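Local atomic coordinates of cytochrome C554 (Nitrosomonas europaea, PDB entry 1FT5), a protein that carries four covalently bound hemes and takes part in ammonia oxidation, accepting electrons directly from hydroxylamine oxidoreductase. Residues Lys52-Thr55 and Asp59-Gly62; Cys63-Phe68 and Gly72-Glu77; Gly125-Phe128 and Glu132-Ser135. One frame throughout, in Å; residues are numbered along the deposited sequence.

Contact 1: Lys52-Thr55 and Asp59-Gly62; sequences KDYT and DCVG. With HEM (protoporphyrin IX containing Fe), chain F.
Y54-T55 and C60-V61 are brought side by side by a short irregular loop, with Y54 CA 6.7 Å from C60 CA and the CA atoms of T55 and V61 6.5 Å apart, and no hydrogen bond joins the two segments. Most of the contact is made by the Y54 ring, C60 SG and the heme methyl CMB. SG of C60 lies 3.5 Å from Y54 CD2 and comes to the ring obliquely, a Cys sulfur-aromatic contact. The same sulfur is tied to heme carbon CAB, once part of a vinyl group, by a 1.8 Å thioether bond. This is the first cysteine of the C-X-X-C-H motif of a c-type cytochrome, completed by V61, G62, C63 and H64, so the tyrosine packs directly against a heme attachment point. The heme methyl CMB presses on one face of the ring toward its rim, 3.4 Å from Y54 CG. Over the centre of the opposite face lies K52 CG, leaving the phenol between a methyl group and an aliphatic chain. With CG beside the backbone N (chi1 -72°), the ring stands between these two layers, and its OH is hydrogen-bonded to the backbone N of D49. Next along the chain, V61 sends CG1 to the backbone carbonyl of T55, a close touch of 3.2 Å between V61 CG1 and T55 O. T55 is itself held from D53: T55 OG1 donates to D53 OD1 at 2.7 Å, on the syn lone pair of that oxygen. D53 OD1 also accepts from T55 N at 2.9 Å, an Asx turn, the amide coming in 37° out of the carboxylate plane, so that two donors hold one oxygen of the turn D53-T55.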
loop_
_atom_site.group_PDB
_atom_site.type_symbol
_atom_site.label_atom_id
_atom_site.label_comp_id
_atom_site.label_asym_id
_atom_site.label_seq_id
_atom_site.Cartn_x
_atom_site.Cartn_y
_atom_site.Cartn_z
ATOM N N LYS A 52 9.804 18.326 15.922
ATOM C CA LYS A 52 10.079 17.049 16.559
ATOM C C LYS A 52 10.425 15.933 15.554
ATOM O O LYS A 52 9.846 15.874 14.463
ATOM C CB LYS A 52 8.840 16.613 17.402
ATOM C CG LYS A 52 8.934 15.204 18.002
ATOM C CD LYS A 52 7.888 15.031 19.116
ATOM C CE LYS A 52 7.748 13.571 19.565
ATOM N NZ LYS A 52 6.682 13.523 20.639
ATOM N N ASP A 53 11.296 15.024 15.980
ATOM C CA ASP A 53 11.609 13.875 15.142
ATOM C C ASP A 53 10.622 12.765 15.529
ATOM O O ASP A 53 10.737 12.173 16.604
ATOM C CB ASP A 53 13.030 13.414 15.414
ATOM C CG ASP A 53 13.420 12.176 14.620
ATOM O OD1 ASP A 53 12.618 11.674 13.801
ATOM O OD2 ASP A 53 14.545 11.691 14.852
ATOM N N TYR A 54 9.639 12.481 14.637
ATOM C CA TYR A 54 8.618 11.426 14.903
ATOM C C TYR A 54 8.993 10.123 14.171
ATOM O O TYR A 54 8.176 9.196 14.197
ATOM C CB TYR A 54 7.235 11.874 14.365
ATOM C CG TYR A 54 6.602 13.001 15.211
ATOM C CD1 TYR A 54 6.650 14.318 14.761
ATOM C CD2 TYR A 54 5.912 12.713 16.400
ATOM C CE1 TYR A 54 6.000 15.373 15.460
ATOM C CE2 TYR A 54 5.268 13.744 17.073
ATOM C CZ TYR A 54 5.310 15.031 16.595
ATOM O OH TYR A 54 4.623 16.016 17.273
ATOM N N THR A 55 10.212 10.020 13.630
ATOM C CA THR A 55 10.527 8.819 12.841
ATOM C C THR A 55 10.689 7.533 13.631
ATOM O O THR A 55 10.719 6.462 13.049
ATOM C CB THR A 55 11.821 8.995 11.974
ATOM O OG1 THR A 55 12.901 9.173 12.877
ATOM C CG2 THR A 55 11.767 10.158 11.053
ATOM N N ASP A 59 3.662 6.082 18.125
ATOM C CA ASP A 59 2.328 6.680 17.926
ATOM C C ASP A 59 2.205 7.192 16.473
ATOM O O ASP A 59 1.134 7.691 16.106
ATOM C CB ASP A 59 2.101 7.934 18.806
ATOM C CG ASP A 59 2.091 7.626 20.278
ATOM O OD1 ASP A 59 1.795 6.483 20.599
ATOM O OD2 ASP A 59 2.357 8.563 21.079
ATOM N N CYS A 60 3.268 7.022 15.624
ATOM C CA CYS A 60 3.203 7.584 14.254
ATOM C C CYS A 60 3.639 6.636 13.161
ATOM O O CYS A 60 2.981 6.554 12.092
ATOM C CB CYS A 60 4.107 8.802 14.077
ATOM S SG CYS A 60 3.937 10.065 15.372
ATOM N N VAL A 61 4.668 5.866 13.441
ATOM C CA VAL A 61 5.209 5.083 12.318
ATOM C C VAL A 61 4.316 4.037 11.705
ATOM O O VAL A 61 4.452 3.744 10.508
ATOM C CB VAL A 61 6.561 4.378 12.668
ATOM C CG1 VAL A 61 7.663 5.374 13.113
ATOM C CG2 VAL A 61 6.320 3.359 13.701
ATOM N N GLY A 62 3.358 3.506 12.453
ATOM C CA GLY A 62 2.579 2.395 11.961
ATOM C C GLY A 62 1.793 2.679 10.704
ATOM O O GLY A 62 1.419 1.739 9.993
HETATM C CHA HEM F . -0.570 12.133 6.849
HETATM C CHB HEM F . 2.447 13.036 10.528
HETATM C CHC HEM F . 0.495 9.284 13.006
HETATM C CHD HEM F . -2.225 8.191 9.082
HETATM C C1A HEM F . 0.467 12.712 7.629
HETATM C C2A HEM F . 1.134 13.921 7.308
HETATM C C3A HEM F . 2.020 14.173 8.347
HETATM C C4A HEM F . 1.820 13.078 9.273
HETATM C CMA HEM F . 2.969 15.370 8.555
HETATM C CAA HEM F . 0.875 14.749 6.084
HETATM C CBA HEM F . -0.328 15.677 6.253
HETATM C CGA HEM F . -0.471 16.648 5.087
HETATM O O1A HEM F . 0.409 16.689 4.198
HETATM O O2A HEM F . -1.503 17.342 5.042
HETATM C C1B HEM F . 2.166 12.079 11.526
HETATM C C2B HEM F . 2.696 12.114 12.875
HETATM C C3B HEM F . 2.108 11.121 13.563
HETATM C C4B HEM F . 1.240 10.414 12.657
HETATM C CMB HEM F . 3.766 13.046 13.387
HETATM C CAB HEM F . 2.298 10.721 15.034
HETATM C CBB HEM F . 2.027 11.895 16.005
HETATM C C1C HEM F . -0.379 8.610 12.105
HETATM C C2C HEM F . -1.118 7.414 12.444
HETATM C C3C HEM F . -1.860 7.076 11.321
HETATM C C4C HEM F . -1.568 8.106 10.343
HETATM C CMC HEM F . -1.054 6.644 13.756
HETATM C CAC HEM F . -2.741 5.889 11.064
HETATM C CBC HEM F . -3.660 5.374 12.174
HETATM C C1D HEM F . -2.021 9.195 8.143
HETATM C C2D HEM F . -2.787 9.324 6.953
HETATM C C3D HEM F . -2.339 10.466 6.325
HETATM C C4D HEM F . -1.283 10.995 7.145
HETATM C CMD HEM F . -3.899 8.363 6.519
HETATM C CAD HEM F . -2.885 11.033 5.029
HETATM C CBD HEM F . -3.962 12.122 5.202
HETATM C CGD HEM F . -4.479 12.611 3.864
HETATM O O1D HEM F . -3.752 13.348 3.198
HETATM O O2D HEM F . -5.579 12.279 3.517
HETATM N NA HEM F . 0.921 12.138 8.827
HETATM N NB HEM F . 1.260 11.033 11.381
HETATM N NC HEM F . -0.605 8.989 10.786
HETATM N ND HEM F . -1.096 10.177 8.268
HETATM FE FE HEM F . 0.326 10.397 9.698
#

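Contact 2: Cys63-Phe68 and Gly72-Glu77; sequences CHVDGF and GGYTIE. With HEM (protoporphyrin IX containing Fe), chain F; PO4 (phosphate ion), chain B.
V65 and Y74 meet at about a right angle, with the methyl CG1 of V65 seated over the centre of the Y74 ring, 3.5 Å from its centroid, in a CH-pi contact. The second methyl, V65 CG2, packs against Y74 CB at 3.5 Å, so the valine covers the tyrosine from CB out to the ring. Y74 holds its CG anti to the backbone N (chi1 -170°), which presents one ring face to the valine. Beside this packing, Y74 N donates to D66 O at 3.0 Å in a nearly straight bond (172°). The backbones are closest at two glycines: G73 CA makes a CA-H...O contact with G67 O at 3.2 Å, and a CB on G73 would run into that oxygen. G67 has positive phi besides, and at both positions a glycine leaves room for the two backbones to come together. D66 sends its carboxylate the other way, to S90 OG and G87 N. Toward the surface the fit slackens. The F68 ring meets the edge of Y74 through CD1, whose shorter touch is to Y74 O, while F68 CZ and I76 CD1 stand 4.1 Å apart. A phosphate, probably from the crystallisation liquor, lies against the F68 ring; I76 N donates to its O3 at 2.9 Å and E77 N to its O4, so two successive backbone amides hold the anion. At the other end of the contact, C63 SG is bonded to heme CAC and H64 NE2 binds the heme iron at 2.2 Å, with H64 ND1 hydrogen-bonded to the backbone O of A30, which fixes the rotation of the imidazole. The V65-Y74 packing therefore follows directly on the last two residues of the heme-binding motif C-X-X-C-H, the signature of c-type cytochromes.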
loop_
_atom_site.group_PDB
_atom_site.type_symbol
_atom_site.label_atom_id
_atom_site.label_comp_id
_atom_site.label_asym_id
_atom_site.label_seq_id
_atom_site.Cartn_x
_atom_site.Cartn_y
_atom_site.Cartn_z
ATOM N N CYS A 63 1.495 3.954 10.468
ATOM C CA CYS A 63 0.742 4.233 9.245
ATOM C C CYS A 63 1.625 4.827 8.161
ATOM O O CYS A 63 1.132 5.246 7.113
ATOM C CB CYS A 63 -0.400 5.213 9.556
ATOM S SG CYS A 63 -1.589 4.450 10.677
ATOM N N HIS A 64 2.922 4.873 8.401
ATOM C CA HIS A 64 3.877 5.459 7.475
ATOM C C HIS A 64 4.941 4.466 6.962
ATOM O O HIS A 64 5.933 4.881 6.374
ATOM C CB HIS A 64 4.568 6.645 8.151
ATOM C CG HIS A 64 3.645 7.838 8.341
ATOM N ND1 HIS A 64 3.747 9.007 7.617
ATOM C CD2 HIS A 64 2.564 8.016 9.164
ATOM C CE1 HIS A 64 2.760 9.852 8.004
ATOM N NE2 HIS A 64 2.013 9.279 8.919
ATOM N N VAL A 65 4.690 3.195 7.264
ATOM C CA VAL A 65 5.595 2.061 6.881
ATOM C C VAL A 65 4.751 0.841 6.546
ATOM O O VAL A 65 3.547 0.783 6.786
ATOM C CB VAL A 65 6.514 1.678 8.089
ATOM C CG1 VAL A 65 7.343 2.885 8.539
ATOM C CG2 VAL A 65 5.668 1.076 9.268
ATOM N N ASP A 66 5.420 -0.196 6.039
ATOM C CA ASP A 66 4.726 -1.463 5.791
ATOM C C ASP A 66 4.726 -2.467 6.975
ATOM O O ASP A 66 5.800 -2.739 7.534
ATOM C CB ASP A 66 5.488 -2.244 4.677
ATOM C CG ASP A 66 5.317 -1.676 3.304
ATOM O OD1 ASP A 66 6.282 -1.846 2.498
ATOM O OD2 ASP A 66 4.259 -1.097 3.010
ATOM N N GLY A 67 3.542 -3.002 7.314
ATOM C CA GLY A 67 3.448 -4.104 8.244
ATOM C C GLY A 67 3.863 -3.833 9.687
ATOM O O GLY A 67 4.344 -4.733 10.388
ATOM N N PHE A 68 3.633 -2.637 10.165
ATOM C CA PHE A 68 4.061 -2.387 11.560
ATOM C C PHE A 68 3.242 -3.279 12.509
ATOM O O PHE A 68 2.016 -3.397 12.362
ATOM C CB PHE A 68 3.783 -0.917 11.913
ATOM C CG PHE A 68 4.344 -0.502 13.242
ATOM C CD1 PHE A 68 5.687 -0.570 13.514
ATOM C CD2 PHE A 68 3.480 -0.007 14.237
ATOM C CE1 PHE A 68 6.217 -0.157 14.728
ATOM C CE2 PHE A 68 4.016 0.420 15.475
ATOM C CZ PHE A 68 5.345 0.357 15.720
ATOM N N GLY A 72 7.054 -10.061 9.983
ATOM C CA GLY A 72 7.959 -9.664 8.890
ATOM C C GLY A 72 7.954 -8.194 8.591
ATOM O O GLY A 72 8.747 -7.718 7.764
ATOM N N GLY A 73 7.080 -7.456 9.293
ATOM C CA GLY A 73 6.978 -6.028 9.022
ATOM C C GLY A 73 7.987 -5.114 9.676
ATOM O O GLY A 73 8.928 -5.535 10.366
ATOM N N TYR A 74 7.857 -3.814 9.390
ATOM C CA TYR A 74 8.716 -2.805 9.918
ATOM C C TYR A 74 8.789 -2.788 11.445
ATOM O O TYR A 74 7.735 -2.950 12.137
ATOM C CB TYR A 74 8.140 -1.423 9.504
ATOM C CG TYR A 74 9.043 -0.262 9.776
ATOM C CD1 TYR A 74 9.871 0.219 8.770
ATOM C CD2 TYR A 74 9.014 0.403 11.019
ATOM C CE1 TYR A 74 10.639 1.329 8.955
ATOM C CE2 TYR A 74 9.742 1.482 11.269
ATOM C CZ TYR A 74 10.573 1.988 10.238
ATOM O OH TYR A 74 11.337 3.125 10.439
ATOM N N THR A 75 10.012 -2.653 11.959
ATOM C CA THR A 75 10.200 -2.435 13.395
ATOM C C THR A 75 11.107 -1.249 13.594
ATOM O O THR A 75 12.030 -0.942 12.797
ATOM C CB THR A 75 10.807 -3.641 14.174
ATOM O OG1 THR A 75 12.145 -3.867 13.769
ATOM C CG2 THR A 75 9.934 -4.909 13.962
ATOM N N ILE A 76 10.838 -0.498 14.650
ATOM C CA ILE A 76 11.630 0.631 14.980
ATOM C C ILE A 76 13.058 0.165 15.374
ATOM O O ILE A 76 14.048 0.838 15.055
ATOM C CB ILE A 76 10.948 1.446 16.110
ATOM C CG1 ILE A 76 9.712 2.161 15.501
ATOM C CG2 ILE A 76 11.909 2.518 16.655
ATOM C CD1 ILE A 76 8.673 2.532 16.599
ATOM N N GLU A 77 13.152 -1.002 16.001
ATOM C CA GLU A 77 14.469 -1.452 16.371
ATOM C C GLU A 77 15.342 -1.818 15.204
ATOM O O GLU A 77 16.576 -1.648 15.280
ATOM C CB GLU A 77 14.333 -2.650 17.286
ATOM C CG GLU A 77 14.333 -2.263 18.746
ATOM C CD GLU A 77 14.894 -3.412 19.592
ATOM O OE1 GLU A 77 14.807 -4.574 19.127
ATOM O OE2 GLU A 77 15.424 -3.171 20.695
HETATM C CHA HEM F . -0.570 12.133 6.849
HETATM C CHB HEM F . 2.447 13.036 10.528
HETATM C CHC HEM F . 0.495 9.284 13.006
HETATM C CHD HEM F . -2.225 8.191 9.082
HETATM C C1A HEM F . 0.467 12.712 7.629
HETATM C C2A HEM F . 1.134 13.921 7.308
HETATM C C3A HEM F . 2.020 14.173 8.347
HETATM C C4A HEM F . 1.820 13.078 9.273
HETATM C CMA HEM F . 2.969 15.370 8.555
HETATM C CAA HEM F . 0.875 14.749 6.084
HETATM C CBA HEM F . -0.328 15.677 6.253
HETATM C CGA HEM F . -0.471 16.648 5.087
HETATM O O1A HEM F . 0.409 16.689 4.198
HETATM O O2A HEM F . -1.503 17.342 5.042
HETATM C C1B HEM F . 2.166 12.079 11.526
HETATM C C2B HEM F . 2.696 12.114 12.875
HETATM C C3B HEM F . 2.108 11.121 13.563
HETATM C C4B HEM F . 1.240 10.414 12.657
HETATM C CMB HEM F . 3.766 13.046 13.387
HETATM C CAB HEM F . 2.298 10.721 15.034
HETATM C CBB HEM F . 2.027 11.895 16.005
HETATM C C1C HEM F . -0.379 8.610 12.105
HETATM C C2C HEM F . -1.118 7.414 12.444
HETATM C C3C HEM F . -1.860 7.076 11.321
HETATM C C4C HEM F . -1.568 8.106 10.343
HETATM C CMC HEM F . -1.054 6.644 13.756
HETATM C CAC HEM F . -2.741 5.889 11.064
HETATM C CBC HEM F . -3.660 5.374 12.174
HETATM C C1D HEM F . -2.021 9.195 8.143
HETATM C C2D HEM F . -2.787 9.324 6.953
HETATM C C3D HEM F . -2.339 10.466 6.325
HETATM C C4D HEM F . -1.283 10.995 7.145
HETATM C CMD HEM F . -3.899 8.363 6.519
HETATM C CAD HEM F . -2.885 11.033 5.029
HETATM C CBD HEM F . -3.962 12.122 5.202
HETATM C CGD HEM F . -4.479 12.611 3.864
HETATM O O1D HEM F . -3.752 13.348 3.198
HETATM O O2D HEM F . -5.579 12.279 3.517
HETATM N NA HEM F . 0.921 12.138 8.827
HETATM N NB HEM F . 1.260 11.033 11.381
HETATM N NC HEM F . -0.605 8.989 10.786
HETATM N ND HEM F . -1.096 10.177 8.268
HETATM FE FE HEM F . 0.326 10.397 9.698
HETATM P P PO4 B . 9.463 -2.158 17.633
HETATM O O1 PO4 B . 9.034 -1.287 18.872
HETATM O O2 PO4 B . 8.995 -3.626 17.838
HETATM O O3 PO4 B . 8.736 -1.584 16.395
HETATM O O4 PO4 B . 10.992 -2.166 17.584
#

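Contact 3: Gly125-Phe128 and Glu132-Ser135; sequences GQDF and ERCS. With HEM (protoporphyrin IX containing Fe), chain H.
D127 and R133 run antiparallel alongside each other and meet in a single-pronged salt bridge, with R133 NE 2.9 Å from D127 OD2. The carboxylate and guanidinium planes stand 73° apart, which excludes the flat two-pronged pairing. OD2 lies in the guanidinium plane at its NE edge, and NE uses the anti lone pair of OD2, the one turned away from OD1. The bond is bent, 132° at the hydrogen, and the arginine chain lies close beside the same oxygen, with R133 CD 3.2 Å from D127 OD2. R133 is extended from CG to NE, bringing its CG and CD past OD2 before the head group turns. D127 carries its CG anti to the backbone N (chi1 -162°), which aims OD2 at the arginine while OD1 accepts from the backbone N of H129 and of F130. The pair spans the turn between two helices. G125 is the C-prime residue of the Schellman motif that ends helix 118-123, and R133 rides on helix 131-138, just ahead of C134, the first cysteine of the C-X-X-C-H motif of heme 4. C134 SG is bonded to heme CAB at 1.8 Å, and the backbone O of R133 lies 3.3 Å from heme CMC. Two waters widen the link. One donates to G125 O at 2.8 Å and accepts from R133 NH2 in the guanidinium plane; the other donates to D127 OD2 at 2.7 Å and accepts from R133 N, so OD2 is gripped by both arginine side chain and water. A leucine in place of R133 would probably leave D127 OD2 without its positive partner and the water at G125 O without its NH2 donor, loosening the tie between turn and helix.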
loop_
_atom_site.group_PDB
_atom_site.type_symbol
_atom_site.label_atom_id
_atom_site.label_comp_id
_atom_site.label_asym_id
_atom_site.label_seq_id
_atom_site.Cartn_x
_atom_site.Cartn_y
_atom_site.Cartn_z
ATOM N N GLY A 125 -2.565 -14.904 0.828
ATOM C CA GLY A 125 -2.541 -13.597 1.439
ATOM C C GLY A 125 -2.707 -12.366 0.549
ATOM O O GLY A 125 -2.730 -11.235 1.058
ATOM N N GLN A 126 -2.819 -12.551 -0.758
ATOM C CA GLN A 126 -2.905 -11.329 -1.582
ATOM C C GLN A 126 -4.287 -10.712 -1.420
ATOM O O GLN A 126 -5.301 -11.387 -1.323
ATOM C CB GLN A 126 -2.595 -11.655 -3.074
ATOM C CG GLN A 126 -2.533 -10.364 -3.925
ATOM C CD GLN A 126 -1.869 -10.556 -5.261
ATOM O OE1 GLN A 126 -1.253 -11.637 -5.487
ATOM N NE2 GLN A 126 -1.930 -9.586 -6.120
ATOM N N ASP A 127 -4.307 -9.360 -1.425
ATOM C CA ASP A 127 -5.542 -8.604 -1.253
ATOM C C ASP A 127 -6.021 -8.098 -2.610
ATOM O O ASP A 127 -5.215 -7.512 -3.331
ATOM C CB ASP A 127 -5.219 -7.379 -0.377
ATOM C CG ASP A 127 -6.434 -6.765 0.226
ATOM O OD1 ASP A 127 -7.541 -6.761 -0.336
ATOM O OD2 ASP A 127 -6.291 -6.234 1.330
ATOM N N PHE A 128 -7.281 -8.412 -2.931
ATOM C CA PHE A 128 -7.901 -7.914 -4.150
ATOM C C PHE A 128 -9.070 -7.017 -3.857
ATOM O O PHE A 128 -9.858 -6.751 -4.759
ATOM C CB PHE A 128 -8.378 -9.104 -4.998
ATOM C CG PHE A 128 -7.247 -9.994 -5.405
ATOM C CD1 PHE A 128 -6.500 -9.682 -6.534
ATOM C CD2 PHE A 128 -6.903 -11.132 -4.650
ATOM C CE1 PHE A 128 -5.421 -10.469 -6.931
ATOM C CE2 PHE A 128 -5.806 -11.951 -5.043
ATOM C CZ PHE A 128 -5.057 -11.620 -6.189
ATOM N N GLU A 132 -10.403 -2.473 3.544
ATOM C CA GLU A 132 -10.038 -2.577 4.965
ATOM C C GLU A 132 -8.629 -2.059 5.190
ATOM O O GLU A 132 -8.382 -1.331 6.160
ATOM C CB GLU A 132 -10.139 -4.043 5.437
ATOM C CG GLU A 132 -10.376 -4.223 6.933
ATOM C CD GLU A 132 -11.678 -3.549 7.475
ATOM O OE1 GLU A 132 -12.676 -3.339 6.715
ATOM O OE2 GLU A 132 -11.686 -3.235 8.683
ATOM N N ARG A 133 -7.674 -2.433 4.325
ATOM C CA ARG A 133 -6.323 -1.935 4.501
ATOM C C ARG A 133 -6.216 -0.419 4.420
ATOM O O ARG A 133 -5.536 0.204 5.250
ATOM C CB ARG A 133 -5.316 -2.580 3.494
ATOM C CG ARG A 133 -4.983 -3.995 3.892
ATOM C CD ARG A 133 -3.953 -4.653 2.887
ATOM N NE ARG A 133 -4.002 -6.077 3.117
ATOM C CZ ARG A 133 -3.336 -6.657 4.099
ATOM N NH1 ARG A 133 -2.590 -5.861 4.878
ATOM N NH2 ARG A 133 -3.484 -7.967 4.339
ATOM N N CYS A 134 -6.886 0.200 3.447
ATOM C CA CYS A 134 -6.774 1.647 3.342
ATOM C C CYS A 134 -7.382 2.293 4.581
ATOM O O CYS A 134 -6.820 3.255 5.120
ATOM C CB CYS A 134 -7.527 2.294 2.177
ATOM S SG CYS A 134 -7.426 1.473 0.530
ATOM N N SER A 135 -8.481 1.677 5.024
ATOM C CA SER A 135 -9.240 2.212 6.171
ATOM C C SER A 135 -8.473 2.144 7.451
ATOM O O SER A 135 -8.618 3.061 8.299
ATOM C CB SER A 135 -10.527 1.427 6.341
ATOM O OG SER A 135 -11.348 1.593 5.173
HETATM C CHA HEM H . -1.829 9.452 1.627
HETATM C CHB HEM H . -5.304 6.904 -0.596
HETATM C CHC HEM H . -3.730 2.947 1.783
HETATM C CHD HEM H . -1.180 5.868 4.742
HETATM C C1A HEM H . -2.844 9.071 0.761
HETATM C C2A HEM H . -3.477 9.957 -0.186
HETATM C C3A HEM H . -4.484 9.252 -0.757
HETATM C C4A HEM H . -4.443 7.928 -0.210
HETATM C CMA HEM H . -5.524 9.756 -1.806
HETATM C CAA HEM H . -3.144 11.358 -0.447
HETATM C CBA HEM H . -2.097 11.487 -1.509
HETATM C CGA HEM H . -1.632 12.902 -1.818
HETATM O O1A HEM H . -2.083 13.884 -1.144
HETATM O O2A HEM H . -0.805 13.029 -2.716
HETATM C C1B HEM H . -5.207 5.584 -0.102
HETATM C C2B HEM H . -5.971 4.473 -0.583
HETATM C C3B HEM H . -5.442 3.319 0.007
HETATM C C4B HEM H . -4.379 3.787 0.897
HETATM C CMB HEM H . -7.167 4.575 -1.573
HETATM C CAB HEM H . -5.864 1.880 -0.153
HETATM C CBB HEM H . -5.967 1.442 -1.607
HETATM C C1C HEM H . -2.925 3.435 2.804
HETATM C C2C HEM H . -2.439 2.556 3.817
HETATM C C3C HEM H . -1.796 3.384 4.723
HETATM C C4C HEM H . -1.839 4.729 4.181
HETATM C CMC HEM H . -2.666 1.054 3.874
HETATM C CAC HEM H . -1.138 3.033 6.096
HETATM C CBC HEM H . -0.059 1.896 6.071
HETATM C C1D HEM H . -1.124 7.124 4.102
HETATM C C2D HEM H . -0.313 8.187 4.530
HETATM C C3D HEM H . -0.418 9.165 3.623
HETATM C C4D HEM H . -1.348 8.679 2.652
HETATM C CMD HEM H . 0.547 8.206 5.815
HETATM C CAD HEM H . 0.389 10.454 3.669
HETATM C CBD HEM H . 1.875 10.359 3.309
HETATM C CGD HEM H . 2.585 11.606 3.610
HETATM O O1D HEM H . 2.345 12.608 2.954
HETATM O O2D HEM H . 3.389 11.571 4.531
HETATM N NA HEM H . -3.449 7.843 0.731
HETATM N NB HEM H . -4.215 5.205 0.832
HETATM N NC HEM H . -2.557 4.758 3.006
HETATM N ND HEM H . -1.776 7.432 2.955
HETATM FE FE HEM H . -2.992 6.312 1.858
HETATM O O HOH W 1 -4.740 -9.763 2.273
HETATM O O HOH W 2 -8.274 -4.813 2.518
#

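Overall arrangement
From the N terminus the three contacts come in series, each closing a short loop of its own; none nests in or crosses another. Contact 1 closes the loop 52-62 and contact 2 the loop 63-77, both in the long loop between helices 40-45 and 88-92. They share one C-X-X-C-H motif and one heme, and they touch: V61 CG2 packs on both F68 and I76, and G62 on F68. Contact 3 lies further along, joining the end of helix 118-123 to helix 131-138, which carries the heme 4 cysteines. Its centre is about 16 Å from that of contact 2 and about 23 Å from that of contact 1, with no touch to either.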